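Local coordinates for kelch domain-containing protein (Colletotrichum graminicola M1.001, PDB 5C92) that probably oxidises alcohols at a copper centre whose ligands come from a kelch beta-propeller and a carboxy-terminal Early set domain, at residues V10-V15 / G57-A62. Sequence-based numbering, arbitrary orientation.
With NAG (2-acetamido-2-deoxy-beta-D-glucopyranose), chain B.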
ATOM      1  N   VAL A  10     -10.504  -9.540  15.541  1.00 25.64           N
ATOM      2  CA  VAL A  10     -10.044 -10.829  15.139  1.00 25.95           C
ATOM      3  C   VAL A  10      -8.635 -10.975  15.658  1.00 29.86           C
ATOM      4  O   VAL A  10      -7.991  -9.993  16.025  1.00 28.66           O
ATOM      5  CB  VAL A  10     -10.152 -11.028  13.613  1.00 25.48           C
ATOM      6  CG1 VAL A  10     -11.564 -10.768  13.145  1.00 29.65           C
ATOM      7  CG2 VAL A  10      -9.249 -10.101  12.858  1.00 28.40           C
ATOM      8  N   LYS A  11      -8.201 -12.218  15.809  1.00 25.20           N
ATOM      9  CA  LYS A  11      -6.874 -12.508  16.346  1.00 26.20           C
ATOM     10  C   LYS A  11      -6.250 -13.613  15.526  1.00 27.78           C
ATOM     11  O   LYS A  11      -6.598 -14.783  15.671  1.00 27.78           O
ATOM     12  CB  LYS A  11      -6.968 -12.885  17.854  1.00 25.77           C
ATOM     13  CG  LYS A  11      -5.654 -13.135  18.589  1.00 30.16           C
ATOM     14  CD  LYS A  11      -5.904 -13.250  20.102  1.00 38.41           C
ATOM     15  CE  LYS A  11      -4.660 -13.197  20.963  1.00 41.51           C
ATOM     16  NZ  LYS A  11      -4.002 -14.528  20.887  1.00 46.20           N
ATOM     17  N   PHE A  12      -5.292 -13.240  14.688  1.00 22.72           N
ATOM     18  CA  PHE A  12      -4.604 -14.178  13.867  1.00 23.94           C
ATOM     19  C   PHE A  12      -3.608 -15.041  14.655  1.00 24.42           C
ATOM     20  O   PHE A  12      -3.145 -14.649  15.711  1.00 28.68           O
ATOM     21  CB  PHE A  12      -3.849 -13.445  12.760  1.00 23.38           C
ATOM     22  CG  PHE A  12      -4.717 -12.873  11.697  1.00 25.04           C
ATOM     23  CD1 PHE A  12      -5.135 -13.658  10.618  1.00 30.12           C
ATOM     24  CD2 PHE A  12      -5.115 -11.539  11.755  1.00 25.56           C
ATOM     25  CE1 PHE A  12      -5.910 -13.105   9.601  1.00 28.01           C
ATOM     26  CE2 PHE A  12      -5.902 -10.994  10.751  1.00 28.17           C
ATOM     27  CZ  PHE A  12      -6.257 -11.757   9.651  1.00 27.56           C
ATOM     28  N   PRO A  13      -3.245 -16.188  14.110  1.00 24.70           N
ATOM     29  CA  PRO A  13      -2.292 -17.112  14.716  1.00 26.10           C
ATOM     30  C   PRO A  13      -0.875 -16.783  14.262  1.00 27.81           C
ATOM     31  O   PRO A  13       0.025 -17.514  14.536  1.00 27.90           O
ATOM     32  CB  PRO A  13      -2.672 -18.439  14.098  1.00 24.85           C
ATOM     33  CG  PRO A  13      -3.241 -18.071  12.747  1.00 25.35           C
ATOM     34  CD  PRO A  13      -4.009 -16.827  13.017  1.00 27.24           C
ATOM     35  N   VAL A  14      -0.712 -15.756  13.427  1.00 26.78           N
ATOM     36  CA  VAL A  14       0.579 -15.094  13.246  1.00 25.82           C
ATOM     37  C   VAL A  14       0.414 -13.569  13.433  1.00 24.54           C
ATOM     38  O   VAL A  14      -0.674 -13.059  13.275  1.00 26.49           O
ATOM     39  CB  VAL A  14       1.185 -15.383  11.847  1.00 29.27           C
ATOM     40  CG1 VAL A  14       1.227 -16.851  11.542  1.00 32.15           C
ATOM     41  CG2 VAL A  14       0.435 -14.664  10.727  1.00 28.84           C
ATOM     42  N   VAL A  15       1.474 -12.852  13.760  1.00 23.86           N
ATOM     43  CA  VAL A  15       1.362 -11.402  13.881  1.00 23.15           C
ATOM     44  C   VAL A  15       1.317 -10.815  12.479  1.00 21.24           C
ATOM     45  O   VAL A  15       2.193 -11.107  11.681  1.00 19.81           O
ATOM     46  CB  VAL A  15       2.547 -10.794  14.603  1.00 26.79           C
ATOM     47  CG1 VAL A  15       2.331  -9.274  14.756  1.00 24.95           C
ATOM     48  CG2 VAL A  15       2.754 -11.507  15.926  1.00 26.29           C
ATOM     49  N   GLY A  57     -16.117 -14.896   6.630  1.00 26.16           N
ATOM     50  CA  GLY A  57     -15.785 -14.171   7.873  1.00 24.26           C
ATOM     51  C   GLY A  57     -14.836 -14.971   8.774  1.00 23.19           C
ATOM     52  O   GLY A  57     -14.580 -14.597   9.894  1.00 25.14           O
ATOM     53  N   ASN A  58     -14.249 -16.048   8.276  1.00 22.66           N
ATOM     54  CA  ASN A  58     -13.419 -16.866   9.128  1.00 22.10           C
ATOM     55  C   ASN A  58     -11.951 -16.855   8.699  1.00 24.93           C
ATOM     56  O   ASN A  58     -11.627 -16.616   7.537  1.00 26.75           O
ATOM     57  CB  ASN A  58     -13.945 -18.286   9.110  1.00 23.63           C
ATOM     58  CG  ASN A  58     -15.253 -18.440   9.850  1.00 26.16           C
ATOM     59  OD1 ASN A  58     -15.503 -17.774  10.867  1.00 24.05           O
ATOM     60  ND2 ASN A  58     -16.100 -19.366   9.353  1.00 26.13           N
ATOM     61  N   ILE A  59     -11.101 -17.167   9.673  1.00 26.56           N
ATOM     62  CA  ILE A  59      -9.652 -17.157   9.564  1.00 24.90           C
ATOM     63  C   ILE A  59      -9.167 -18.571   9.603  1.00 25.96           C
ATOM     64  O   ILE A  59      -9.546 -19.329  10.492  1.00 26.52           O
ATOM     65  CB  ILE A  59      -9.063 -16.414  10.784  1.00 25.40           C
ATOM     66  CG1 ILE A  59      -9.400 -14.918  10.707  1.00 27.55           C
ATOM     67  CG2 ILE A  59      -7.576 -16.622  10.902  1.00 26.11           C
ATOM     68  CD1 ILE A  59      -9.150 -14.143  11.986  1.00 32.16           C
ATOM     69  N   SER A  60      -8.169 -18.858   8.806  1.00 25.29           N
ATOM     70  CA  SER A  60      -7.569 -20.164   8.813  1.00 28.88           C
ATOM     71  C   SER A  60      -6.303 -20.181   9.622  1.00 33.31           C
ATOM     72  O   SER A  60      -5.610 -19.158   9.759  1.00 31.45           O
ATOM     73  CB  SER A  60      -7.284 -20.592   7.359  1.00 35.50           C
ATOM     74  OG  SER A  60      -6.453 -19.644   6.709  1.00 36.42           O
ATOM     75  N   ASP A  61      -5.972 -21.357  10.156  1.00 33.12           N
ATOM     76  CA  ASP A  61      -4.843 -21.491  11.083  1.00 35.16           C
ATOM     77  C   ASP A  61      -3.540 -21.355  10.289  1.00 30.22           C
ATOM     78  O   ASP A  61      -3.517 -21.491   9.085  1.00 29.82           O
ATOM     79  CB  ASP A  61      -4.904 -22.825  11.925  1.00 36.17           C
ATOM     80  CG  ASP A  61      -4.261 -22.690  13.392  1.00 42.02           C
ATOM     81  OD1 ASP A  61      -3.323 -21.879  13.606  1.00 36.37           O
ATOM     82  OD2 ASP A  61      -4.742 -23.345  14.373  1.00 40.31           O
ATOM     83  N   ALA A  62      -2.464 -21.035  11.007  1.00 29.04           N
ATOM     84  CA  ALA A  62      -1.165 -20.715  10.439  1.00 28.11           C
ATOM     85  C   ALA A  62      -0.608 -21.877   9.635  1.00 31.15           C
ATOM     86  O   ALA A  62      -0.671 -22.996  10.096  1.00 28.14           O
ATOM     87  CB  ALA A  62      -0.204 -20.341  11.579  1.00 31.68           C
TER
HETATM   88  C1  NAG B 501     -17.322 -19.669  10.002  1.00 28.67           C
HETATM   89  C2  NAG B 501     -18.551 -18.964   9.401  1.00 24.45           C
HETATM   90  C3  NAG B 501     -19.837 -19.557   9.976  1.00 26.63           C
HETATM   91  C4  NAG B 501     -19.786 -21.060   9.861  1.00 25.69           C
HETATM   92  C5  NAG B 501     -18.570 -21.598  10.572  1.00 27.09           C
HETATM   93  C6  NAG B 501     -18.519 -23.150  10.562  1.00 22.85           C
HETATM   94  C7  NAG B 501     -18.623 -16.884  10.839  1.00 25.16           C
HETATM   95  C8  NAG B 501     -18.525 -15.393  10.734  1.00 26.14           C
HETATM   96  N2  NAG B 501     -18.498 -17.528   9.686  1.00 22.47           N
HETATM   97  O3  NAG B 501     -20.997 -19.078   9.295  1.00 22.87           O
HETATM   98  O4  NAG B 501     -20.955 -21.573  10.513  1.00 27.80           O
HETATM   99  O5  NAG B 501     -17.387 -21.077   9.919  1.00 26.21           O
HETATM  100  O6  NAG B 501     -17.337 -23.515  11.266  1.00 22.85           O
HETATM  101  O7  NAG B 501     -18.787 -17.427  11.918  1.00 26.78           O
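Ile59 reaches across to Val10, Phe12 and Pro13, and illustrates how one branched side chain can join two chain segments that share no hydrogen bond. Its CB is directed at 10-15 and splits there into two arms. CG2 lies 3.9 Å from Phe12 CD1, above the ring plane and beyond the rim, on the side that Ile59 CD1 covers, and it also comes near CD of Pro13. The longer arm starts with CG1, set beside the backbone N (chi1 -69°), which passes Phe12 CE1 at 4.1 Å. At the tip, CD1 stands over a face of that ring, 4.3 Å from the centroid of Phe12 and 14° off the ring normal, a CH-pi contact. The same methyl, Ile59 CD1, lies 3.7 Å from Val10 CB.

In propeller terms, strand 5-11 is an outermost strand of the sheet that also holds 336-340, 346-350 and 364-369, so the amino-terminal strand completes the last blade, while 58-66 edges the first. The chain leaves that strand after Lys11, and residues 12-15 begin the crossing from the last blade to the first; this contact lies at the seam where the ring closes. Phe12 also meets Trp347 of the last blade nearly at right angles.

Further along, Pro13 CG sits 4.0 Å from CB of Ala62, whose methyl also receives CG1 of Val14. Asp61 folds its carboxylate back toward the proline: OD1 accepts the Ala62 N-H at 2.9 Å through its anti lone pair and lies 3.5 Å from Pro13 CB. At the far end, Gly57 and Asn58 form a G1 bulge opposite Asn53, and Asn58 ND2 carries the N-linked NAG.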